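Fucolectin-related protein (Streptococcus pneumoniae, PDB 2WMF) hydrolyses glycosidic bonds as a family 98 glycoside hydrolase, probably cutting host blood group antigen glycans. Local coordinates at residues Ala276-Asn281 with Thr362-Asn367; Trp431-Ser436 with Thr466-Lys471; His478-Asn483 with Asn574-Met579. All coordinates share one frame; numbering follows the deposited sequence.

Followed from the N terminus, the chain builds an eight-stranded parallel barrel, and contact 1 opens on helix 272-283, before the last barrel strand, 289-293; the three contacts come in series, none nested in or crossing another. Contact 1 closes when the loop at 362-367 returns to that helix. Contact 2 pairs strands 430-434 and 467-472; it touches contact 1 where the OH of Tyr434 meets Asn281 and Tyr366, so barrel, loop and C-terminal sheet are joined there. Contact 3 closes the longest loop, bringing 574-579 back to 478-483. Strands 467-472 and 477-482 are neighbours, which makes contacts 2 and 3 parts of one antiparallel sheet.

Contact 1 (Ala276-Asn281 with Thr362-Asn367); sequences AMEMMN and TMPLYN
Glu278 lies across the ring of Pro364, and its side chain can be followed outward from the helix. CB serves only to launch it; CG, anti to the carbonyl carbon, is the first atom to touch, 3.7 Å from Pro364 CG. The carboxylate carbon CD comes closer still, 3.5 Å from the same ring carbon. OE1 and OE2 also rest on the proline, but their polar partners lie elsewhere: OE1 takes a hydrogen bond from Asn213 and OE2 a salt bridge from Lys246. Proline suits this spot because its compact ring offers hydrocarbon to the carbon part of the glutamate while the two oxygens are held from beyond the contact.

One turn of helix further on, Asn281 ND2 gives a weak hydrogen bond to Pro364 O, 2.9 Å long but bent to 116° at the hydrogen. Helix 272-283 belongs to the (beta/alpha)8 barrel, following strand 237-243 and preceding strand 289-293, and the irregular segment 362-367 packs against it after the chain has left the barrel. The Asn281 amide also meets the Tyr366 ring, the two planes 33° apart, with CG 3.6 Å from Tyr366 CD2. Its OD1 is bonded to Tyr434 OH, which fixes which end of the amide faces Pro364, while the Tyr366 hydroxyl reaches Asp223. On the apolar side, Met277 bends at chi3 (48°) to bring CE up against the forked end of Leu365, equally far (3.7 Å) from CD1 and CD2; a flexible thioether fits easily against a branched leucine.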
loop_
_atom_site.group_PDB
_atom_site.type_symbol
_atom_site.label_atom_id
_atom_site.label_comp_id
_atom_site.label_asym_id
_atom_site.label_seq_id
_atom_site.Cartn_x
_atom_site.Cartn_y
_atom_site.Cartn_z
ATOM N N ALA A 276 -6.427 -3.023 2.265
ATOM C CA ALA A 276 -6.975 -1.952 1.403
ATOM C C ALA A 276 -6.837 -0.548 1.996
ATOM O O ALA A 276 -6.557 0.432 1.257
ATOM C CB ALA A 276 -8.409 -2.252 1.004
ATOM N N MET A 277 -7.020 -0.426 3.309
ATOM C CA MET A 277 -6.814 0.875 3.957
ATOM C C MET A 277 -5.345 1.362 3.849
ATOM O O MET A 277 -5.077 2.558 3.604
ATOM C CB MET A 277 -7.282 0.810 5.399
ATOM C CG MET A 277 -8.811 0.604 5.487
ATOM S SD MET A 277 -9.450 -0.196 7.010
ATOM C CE MET A 277 -8.595 0.729 8.177
ATOM N N GLU A 278 -4.381 0.447 4.008
ATOM C CA GLU A 278 -2.976 0.757 3.731
ATOM C C GLU A 278 -2.777 1.233 2.253
ATOM O O GLU A 278 -2.052 2.190 2.013
ATOM C CB GLU A 278 -2.042 -0.419 4.082
ATOM C CG GLU A 278 -2.136 -0.952 5.501
ATOM C CD GLU A 278 -0.914 -1.738 5.894
ATOM O OE1 GLU A 278 0.204 -1.349 5.509
ATOM O OE2 GLU A 278 -1.052 -2.793 6.561
ATOM N N MET A 279 -3.444 0.566 1.305
ATOM C CA MET A 279 -3.377 1.009 -0.086
ATOM C C MET A 279 -3.992 2.414 -0.229
ATOM O O MET A 279 -3.471 3.251 -0.967
ATOM C CB MET A 279 -4.117 0.053 -1.036
ATOM C CG MET A 279 -3.562 -1.404 -1.013
ATOM S SD MET A 279 -4.668 -2.550 -1.901
ATOM C CE MET A 279 -4.478 -2.026 -3.609
ATOM N N MET A 280 -5.106 2.676 0.477
ATOM C CA MET A 280 -5.698 4.014 0.447
ATOM C C MET A 280 -4.736 5.137 0.888
ATOM O O MET A 280 -4.750 6.192 0.322
ATOM C CB MET A 280 -6.943 4.063 1.319
ATOM C CG MET A 280 -7.733 5.354 1.186
ATOM S SD MET A 280 -9.157 5.470 2.300
ATOM C CE MET A 280 -10.280 4.342 1.487
ATOM N N ASN A 281 -3.890 4.898 1.898
ATOM C CA ASN A 281 -2.896 5.867 2.330
ATOM C C ASN A 281 -1.943 6.236 1.201
ATOM O O ASN A 281 -1.473 7.381 1.134
ATOM C CB ASN A 281 -2.073 5.278 3.490
ATOM C CG ASN A 281 -2.823 5.260 4.820
ATOM O OD1 ASN A 281 -3.984 5.686 4.932
ATOM N ND2 ASN A 281 -2.155 4.702 5.836
ATOM N N THR A 362 4.174 2.952 14.712
ATOM C CA THR A 362 4.458 1.534 14.572
ATOM C C THR A 362 3.461 0.855 13.631
ATOM O O THR A 362 3.728 -0.235 13.145
ATOM C CB THR A 362 4.533 0.736 15.905
ATOM O OG1 THR A 362 3.221 0.491 16.404
ATOM C CG2 THR A 362 5.426 1.445 16.916
ATOM N N MET A 363 2.328 1.522 13.389
ATOM C CA MET A 363 1.265 0.979 12.566
ATOM C C MET A 363 0.790 2.008 11.530
ATOM O O MET A 363 1.045 3.195 11.658
ATOM C CB MET A 363 0.092 0.571 13.467
ATOM C CG MET A 363 0.477 -0.607 14.376
ATOM S SD MET A 363 0.585 -2.137 13.441
ATOM C CE MET A 363 -1.194 -2.535 13.262
ATOM N N PRO A 364 0.186 1.507 10.460
ATOM C CA PRO A 364 0.027 2.368 9.282
ATOM C C PRO A 364 -1.175 3.285 9.282
ATOM O O PRO A 364 -1.197 4.253 8.494
ATOM C CB PRO A 364 -0.109 1.335 8.136
ATOM C CG PRO A 364 -0.715 0.138 8.792
ATOM C CD PRO A 364 -0.105 0.101 10.147
ATOM N N LEU A 365 -2.210 3.001 10.083
ATOM C CA LEU A 365 -3.454 3.760 9.914
ATOM C C LEU A 365 -3.284 5.188 10.449
ATOM O O LEU A 365 -2.647 5.407 11.461
ATOM C CB LEU A 365 -4.660 3.063 10.562
ATOM C CG LEU A 365 -4.907 1.607 10.173
ATOM C CD1 LEU A 365 -6.134 1.007 10.930
ATOM C CD2 LEU A 365 -5.035 1.475 8.630
ATOM N N TYR A 366 -3.862 6.146 9.716
ATOM C CA TYR A 366 -3.855 7.545 10.162
ATOM C C TYR A 366 -5.143 7.863 10.960
ATOM O O TYR A 366 -6.210 7.375 10.629
ATOM C CB TYR A 366 -3.772 8.480 8.963
ATOM C CG TYR A 366 -2.415 8.404 8.295
ATOM C CD1 TYR A 366 -1.248 8.520 9.060
ATOM C CD2 TYR A 366 -2.280 8.147 6.920
ATOM C CE1 TYR A 366 0.008 8.460 8.463
ATOM C CE2 TYR A 366 -1.016 8.092 6.318
ATOM C CZ TYR A 366 0.130 8.252 7.086
ATOM O OH TYR A 366 1.393 8.215 6.505
ATOM N N ASN A 367 -5.053 8.727 11.963
ATOM C CA ASN A 367 -6.266 9.076 12.714
ATOM C C ASN A 367 -7.092 10.165 12.026
ATOM O O ASN A 367 -8.296 10.228 12.153
ATOM C CB ASN A 367 -5.883 9.573 14.075
ATOM C CG ASN A 367 -5.096 8.551 14.855
ATOM O OD1 ASN A 367 -5.684 7.708 15.590
ATOM N ND2 ASN A 367 -3.796 8.587 14.708
#

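Contact 2 (Trp431-Ser436 with Thr466-Lys471); sequences WYIYNS and TYAVVK
Val469 CG1 is the bump that rests on the ring of Tyr432. It sits over one face, displaced toward the rim, 3.7 Å from the ring centroid and 24° off the ring normal, a CH-pi contact. With CG1 anti to the backbone N (chi1 -173°), both methyls are turned to Tyr432, and CG2 touches the CE1 side of the same ring, 3.5 Å from Tyr432 CE1. A beta-branched valine thus gives the flat tyrosine two methyls to lean on. Further along this face Tyr434 and Tyr467 meet only at their bases, CB to CB at 3.9 Å; both rings lead away from the pair and pack on helix 272-283.

The opposite face carries Trp431, Ile433, Ala468 and Val470. Here the small Ala468 makes a hollow that Ile433 occupies: CD1 lies 4.1 Å from Ala468 CB and reaches diagonally to Val470 CG2, at 4.0 Å. The single methyl of Ala468 suits the place beside the longer isoleucine chain. The layer beyond is strands 444-449 and 457-462 of the second sheet, where Leu448 meets Trp431 and Ile433, Leu460 meets Ile433 and Ala468, and Leu458 meets Val470, in the manner of a beta-sandwich.

Between the faces runs a regular antiparallel ladder. Trp431 and Val470 form one hydrogen-bonded pair, Ile433 and Ala468 the next, and Asn435 N extends the series to Thr466 O at 3.2 Å. Ile433 O accepts Ala468 N and is also approached by Tyr467 CA. The peptide groups of these two pairs are thus satisfied across the ladder, and those of the alternate residues by the strands on the outer sides, while the hydroxyls of Tyr432 and Tyr434 find His319 and Asn281, so aromatic packing is combined with polar ties to the barrel.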
loop_
_atom_site.group_PDB
_atom_site.type_symbol
_atom_site.label_atom_id
_atom_site.label_comp_id
_atom_site.label_asym_id
_atom_site.label_seq_id
_atom_site.Cartn_x
_atom_site.Cartn_y
_atom_site.Cartn_z
ATOM N N TRP A 431 -14.671 12.230 -0.424
ATOM C CA TRP A 431 -14.217 11.914 0.906
ATOM C C TRP A 431 -13.695 10.485 0.912
ATOM O O TRP A 431 -14.368 9.568 0.430
ATOM C CB TRP A 431 -15.380 11.984 1.921
ATOM C CG TRP A 431 -15.800 13.365 2.347
ATOM C CD1 TRP A 431 -17.020 14.003 2.073
ATOM C CD2 TRP A 431 -15.082 14.222 3.211
ATOM N NE1 TRP A 431 -17.060 15.232 2.704
ATOM C CE2 TRP A 431 -15.905 15.388 3.445
ATOM C CE3 TRP A 431 -13.850 14.125 3.851
ATOM C CZ2 TRP A 431 -15.513 16.410 4.279
ATOM C CZ3 TRP A 431 -13.475 15.160 4.703
ATOM C CH2 TRP A 431 -14.291 16.296 4.882
ATOM N N TYR A 432 -12.514 10.304 1.509
ATOM C CA TYR A 432 -11.886 8.996 1.745
ATOM C C TYR A 432 -11.883 8.781 3.284
ATOM O O TYR A 432 -11.371 9.618 4.034
ATOM C CB TYR A 432 -10.457 8.938 1.173
ATOM C CG TYR A 432 -10.495 8.741 -0.316
ATOM C CD1 TYR A 432 -10.414 7.460 -0.843
ATOM C CD2 TYR A 432 -10.768 9.797 -1.189
ATOM C CE1 TYR A 432 -10.577 7.212 -2.195
ATOM C CE2 TYR A 432 -10.933 9.572 -2.586
ATOM C CZ TYR A 432 -10.842 8.291 -3.093
ATOM O OH TYR A 432 -11.023 8.061 -4.449
ATOM N N ILE A 433 -12.456 7.664 3.727
ATOM C CA ILE A 433 -12.847 7.474 5.115
ATOM C C ILE A 433 -12.465 6.068 5.603
ATOM O O ILE A 433 -12.614 5.089 4.868
ATOM C CB ILE A 433 -14.386 7.596 5.249
ATOM C CG1 ILE A 433 -14.877 8.940 4.704
ATOM C CG2 ILE A 433 -14.850 7.351 6.661
ATOM C CD1 ILE A 433 -16.104 8.794 3.856
ATOM N N TYR A 434 -12.038 5.967 6.856
ATOM C CA TYR A 434 -11.956 4.676 7.539
ATOM C C TYR A 434 -11.986 4.795 9.057
ATOM O O TYR A 434 -11.750 5.846 9.635
ATOM C CB TYR A 434 -10.791 3.817 7.060
ATOM C CG TYR A 434 -9.358 4.326 7.126
ATOM C CD1 TYR A 434 -8.743 4.636 8.349
ATOM C CD2 TYR A 434 -8.570 4.458 5.952
ATOM C CE1 TYR A 434 -7.430 5.095 8.401
ATOM C CE2 TYR A 434 -7.244 4.867 6.006
ATOM C CZ TYR A 434 -6.655 5.176 7.226
ATOM O OH TYR A 434 -5.331 5.547 7.294
ATOM N N ASN A 435 -12.252 3.638 9.684
ATOM C CA ASN A 435 -12.113 3.484 11.119
ATOM C C ASN A 435 -10.615 3.196 11.369
ATOM O O ASN A 435 -10.066 2.272 10.766
ATOM C CB ASN A 435 -12.987 2.321 11.597
ATOM C CG ASN A 435 -12.872 2.058 13.105
ATOM O OD1 ASN A 435 -11.765 2.062 13.661
ATOM N ND2 ASN A 435 -14.034 1.898 13.775
ATOM N N SER A 436 -9.975 4.020 12.206
ATOM C CA SER A 436 -8.531 3.982 12.417
ATOM C C SER A 436 -8.021 3.008 13.483
ATOM O O SER A 436 -6.810 3.012 13.785
ATOM C CB SER A 436 -7.986 5.376 12.756
ATOM O OG SER A 436 -8.466 5.851 13.980
ATOM N N THR A 466 -13.406 -1.055 8.402
ATOM C CA THR A 466 -14.368 -0.535 7.426
ATOM C C THR A 466 -13.778 0.715 6.788
ATOM O O THR A 466 -13.339 1.615 7.502
ATOM C CB THR A 466 -15.753 -0.160 8.070
ATOM O OG1 THR A 466 -16.245 -1.290 8.784
ATOM C CG2 THR A 466 -16.777 0.204 6.975
ATOM N N TYR A 467 -13.800 0.761 5.448
ATOM C CA TYR A 467 -13.484 1.963 4.718
ATOM C C TYR A 467 -14.672 2.352 3.815
ATOM O O TYR A 467 -15.565 1.536 3.500
ATOM C CB TYR A 467 -12.158 1.885 3.976
ATOM C CG TYR A 467 -12.131 1.040 2.693
ATOM C CD1 TYR A 467 -12.612 1.546 1.484
ATOM C CD2 TYR A 467 -11.658 -0.269 2.689
ATOM C CE1 TYR A 467 -12.561 0.785 0.297
ATOM C CE2 TYR A 467 -11.591 -1.031 1.507
ATOM C CZ TYR A 467 -12.050 -0.506 0.303
ATOM O OH TYR A 467 -11.966 -1.257 -0.874
ATOM N N ALA A 468 -14.651 3.637 3.440
ATOM C CA ALA A 468 -15.680 4.208 2.567
ATOM C C ALA A 468 -15.064 5.251 1.672
ATOM O O ALA A 468 -14.083 5.936 2.062
ATOM C CB ALA A 468 -16.839 4.807 3.396
ATOM N N VAL A 469 -15.652 5.388 0.471
ATOM C CA VAL A 469 -15.314 6.472 -0.423
ATOM C C VAL A 469 -16.622 7.084 -0.873
ATOM O O VAL A 469 -17.518 6.370 -1.357
ATOM C CB VAL A 469 -14.499 6.027 -1.666
ATOM C CG1 VAL A 469 -14.025 7.281 -2.483
ATOM C CG2 VAL A 469 -13.296 5.157 -1.282
ATOM N N VAL A 470 -16.720 8.391 -0.735
ATOM C CA VAL A 470 -17.931 9.095 -1.175
ATOM C C VAL A 470 -17.533 10.135 -2.223
ATOM O O VAL A 470 -16.780 11.078 -1.922
ATOM C CB VAL A 470 -18.675 9.807 0.020
ATOM C CG1 VAL A 470 -19.902 10.628 -0.487
ATOM C CG2 VAL A 470 -19.047 8.821 1.149
ATOM N N LYS A 471 -18.014 9.948 -3.447
ATOM C CA LYS A 471 -17.759 10.895 -4.527
ATOM C C LYS A 471 -18.996 11.760 -4.803
ATOM O O LYS A 471 -20.113 11.234 -4.991
ATOM C CB LYS A 471 -17.372 10.147 -5.807
ATOM C CG LYS A 471 -17.037 11.081 -6.968
ATOM C CD LYS A 471 -16.542 10.355 -8.234
ATOM C CE LYS A 471 -15.046 10.518 -8.387
ATOM N NZ LYS A 471 -14.521 9.788 -9.639
#

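Contact 3 (His478-Asn483 with Asn574-Met579); sequences HILLNN and NGMVEM
Asn574 and Gly575 open the second segment against Asn483, whose OD1 accepts a hydrogen bond from Gly575 N, 2.8 Å long and 165° at the hydrogen. Asn483 can turn its amide back because CG sits between its backbone N and carbonyl carbon (chi1 71°); its ND2 is held by His573 O. Gly575 has backbone angles at which any CB would press on the carbonyl oxygen before it, so glycine is suited to this entry into the strand. Gly575 O receives Asn483 N in a longer bond, 3.2 Å.

Met576 follows. Its CB lies 3.5 Å from Asn482 ND2, while Asn482 OD1 is bonded to Tyr484 N. The methionine chain, straight to SD and then bent at chi3, lies against Leu480, with Met576 CG 3.7 Å from Leu480 CD1. Val577 turns to the other face and is paired by two backbone bonds with Leu481, Leu481 N to Val577 O being 2.8 Å. Returning to the first face, Glu578 runs side by side with Leu480, its CG 3.7 Å from Leu480 CD1, so the aliphatic stem covers the leucine while the carboxylate goes on toward His478. There OE2 lies at the edge of the imidazole, 3.6 Å from His478 NE2, with the two planes nearly perpendicular. Met579 ends the walk: its O stands over one face of the His478 ring and also accepts the Ile479 N-H, and its CE, carried by a chain bent at chi3, reaches Leu481 CD1 at 3.9 Å.

Leu481, Val577 and Met579 all rest on Val571 of strand 566-573 in the other sheet, and the alternation of a buried apolar face with a more mixed one is that of an antiparallel beta-sandwich, here the C-terminal domain.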
loop_
_atom_site.group_PDB
_atom_site.type_symbol
_atom_site.label_atom_id
_atom_site.label_comp_id
_atom_site.label_asym_id
_atom_site.label_seq_id
_atom_site.Cartn_x
_atom_site.Cartn_y
_atom_site.Cartn_z
ATOM N N HIS A 478 -21.870 8.928 -5.309
ATOM C CA HIS A 478 -21.523 7.522 -5.414
ATOM C C HIS A 478 -20.814 7.118 -4.168
ATOM O O HIS A 478 -19.861 7.789 -3.773
ATOM C CB HIS A 478 -20.671 7.161 -6.622
ATOM C CG HIS A 478 -20.382 5.694 -6.665
ATOM N ND1 HIS A 478 -21.224 4.775 -7.259
ATOM C CD2 HIS A 478 -19.447 4.967 -6.002
ATOM C CE1 HIS A 478 -20.759 3.549 -7.044
ATOM N NE2 HIS A 478 -19.671 3.637 -6.295
ATOM N N ILE A 479 -21.281 6.036 -3.542
ATOM C CA ILE A 479 -20.746 5.628 -2.243
ATOM C C ILE A 479 -20.235 4.186 -2.353
ATOM O O ILE A 479 -20.964 3.290 -2.814
ATOM C CB ILE A 479 -21.822 5.761 -1.115
ATOM C CG1 ILE A 479 -22.236 7.269 -0.946
ATOM C CG2 ILE A 479 -21.289 5.210 0.218
ATOM C CD1 ILE A 479 -23.649 7.500 -0.740
ATOM N N LEU A 480 -18.994 3.988 -1.937
ATOM C CA LEU A 480 -18.368 2.684 -1.822
ATOM C C LEU A 480 -18.102 2.396 -0.323
ATOM O O LEU A 480 -17.544 3.245 0.387
ATOM C CB LEU A 480 -17.028 2.657 -2.600
ATOM C CG LEU A 480 -16.124 1.445 -2.469
ATOM C CD1 LEU A 480 -16.853 0.213 -3.030
ATOM C CD2 LEU A 480 -14.810 1.655 -3.195
ATOM N N LEU A 481 -18.592 1.235 0.138
ATOM C CA LEU A 481 -18.317 0.720 1.488
ATOM C C LEU A 481 -17.606 -0.604 1.340
ATOM O O LEU A 481 -17.977 -1.452 0.490
ATOM C CB LEU A 481 -19.612 0.504 2.279
ATOM C CG LEU A 481 -20.644 1.631 2.394
ATOM C CD1 LEU A 481 -21.952 1.131 3.154
ATOM C CD2 LEU A 481 -20.021 2.911 2.991
ATOM N N ASN A 482 -16.598 -0.833 2.181
ATOM C CA ASN A 482 -16.080 -2.187 2.218
ATOM C C ASN A 482 -15.551 -2.485 3.617
ATOM O O ASN A 482 -14.721 -1.729 4.155
ATOM C CB ASN A 482 -14.995 -2.396 1.139
ATOM C CG ASN A 482 -14.737 -3.868 0.829
ATOM O OD1 ASN A 482 -14.650 -4.685 1.758
ATOM N ND2 ASN A 482 -14.539 -4.222 -0.464
ATOM N N ASN A 483 -16.054 -3.565 4.218
ATOM C CA ASN A 483 -15.579 -3.974 5.522
ATOM C C ASN A 483 -15.103 -5.429 5.576
ATOM O O ASN A 483 -15.090 -6.042 6.649
ATOM C CB ASN A 483 -16.685 -3.707 6.574
ATOM C CG ASN A 483 -17.865 -4.655 6.433
ATOM O OD1 ASN A 483 -17.930 -5.476 5.500
ATOM N ND2 ASN A 483 -18.797 -4.549 7.356
ATOM N N ASN A 574 -20.509 -8.033 5.121
ATOM C CA ASN A 574 -19.116 -8.456 5.275
ATOM C C ASN A 574 -18.554 -8.519 3.880
ATOM O O ASN A 574 -18.683 -9.512 3.185
ATOM C CB ASN A 574 -18.986 -9.780 6.017
ATOM C CG ASN A 574 -17.540 -10.068 6.435
ATOM O OD1 ASN A 574 -16.636 -9.422 5.950
ATOM N ND2 ASN A 574 -17.334 -11.008 7.372
ATOM N N GLY A 575 -18.029 -7.381 3.432
ATOM C CA GLY A 575 -17.631 -7.235 2.038
ATOM C C GLY A 575 -17.977 -5.858 1.499
ATOM O O GLY A 575 -18.191 -4.886 2.259
ATOM N N MET A 576 -18.005 -5.799 0.164
ATOM C CA MET A 576 -18.238 -4.576 -0.598
ATOM C C MET A 576 -19.752 -4.297 -0.761
ATOM O O MET A 576 -20.536 -5.220 -1.049
ATOM C CB MET A 576 -17.600 -4.721 -1.989
ATOM C CG MET A 576 -17.575 -3.400 -2.767
ATOM S SD MET A 576 -16.821 -3.613 -4.408
ATOM C CE MET A 576 -15.767 -2.219 -4.867
ATOM N N VAL A 577 -20.119 -3.011 -0.645
ATOM C CA VAL A 577 -21.458 -2.519 -1.002
ATOM C C VAL A 577 -21.227 -1.199 -1.740
ATOM O O VAL A 577 -20.413 -0.373 -1.314
ATOM C CB VAL A 577 -22.398 -2.336 0.252
ATOM C CG1 VAL A 577 -23.776 -1.763 -0.124
ATOM C CG2 VAL A 577 -22.540 -3.650 0.972
ATOM N N GLU A 578 -21.920 -1.010 -2.866
ATOM C CA GLU A 578 -21.821 0.222 -3.662
ATOM C C GLU A 578 -23.225 0.788 -3.879
ATOM O O GLU A 578 -24.161 0.031 -4.072
ATOM C CB GLU A 578 -21.236 -0.078 -5.047
ATOM C CG GLU A 578 -19.834 -0.596 -5.054
ATOM C CD GLU A 578 -19.219 -0.696 -6.435
ATOM O OE1 GLU A 578 -19.389 -1.781 -7.079
ATOM O OE2 GLU A 578 -18.557 0.305 -6.854
ATOM N N MET A 579 -23.348 2.112 -3.855
ATOM C CA MET A 579 -24.648 2.788 -4.050
ATOM C C MET A 579 -24.488 4.020 -4.889
ATOM O O MET A 579 -23.463 4.656 -4.820
ATOM C CB MET A 579 -25.157 3.354 -2.732
ATOM C CG MET A 579 -25.413 2.404 -1.700
ATOM S SD MET A 579 -25.756 3.352 -0.198
ATOM C CE MET A 579 -24.922 2.135 0.806
#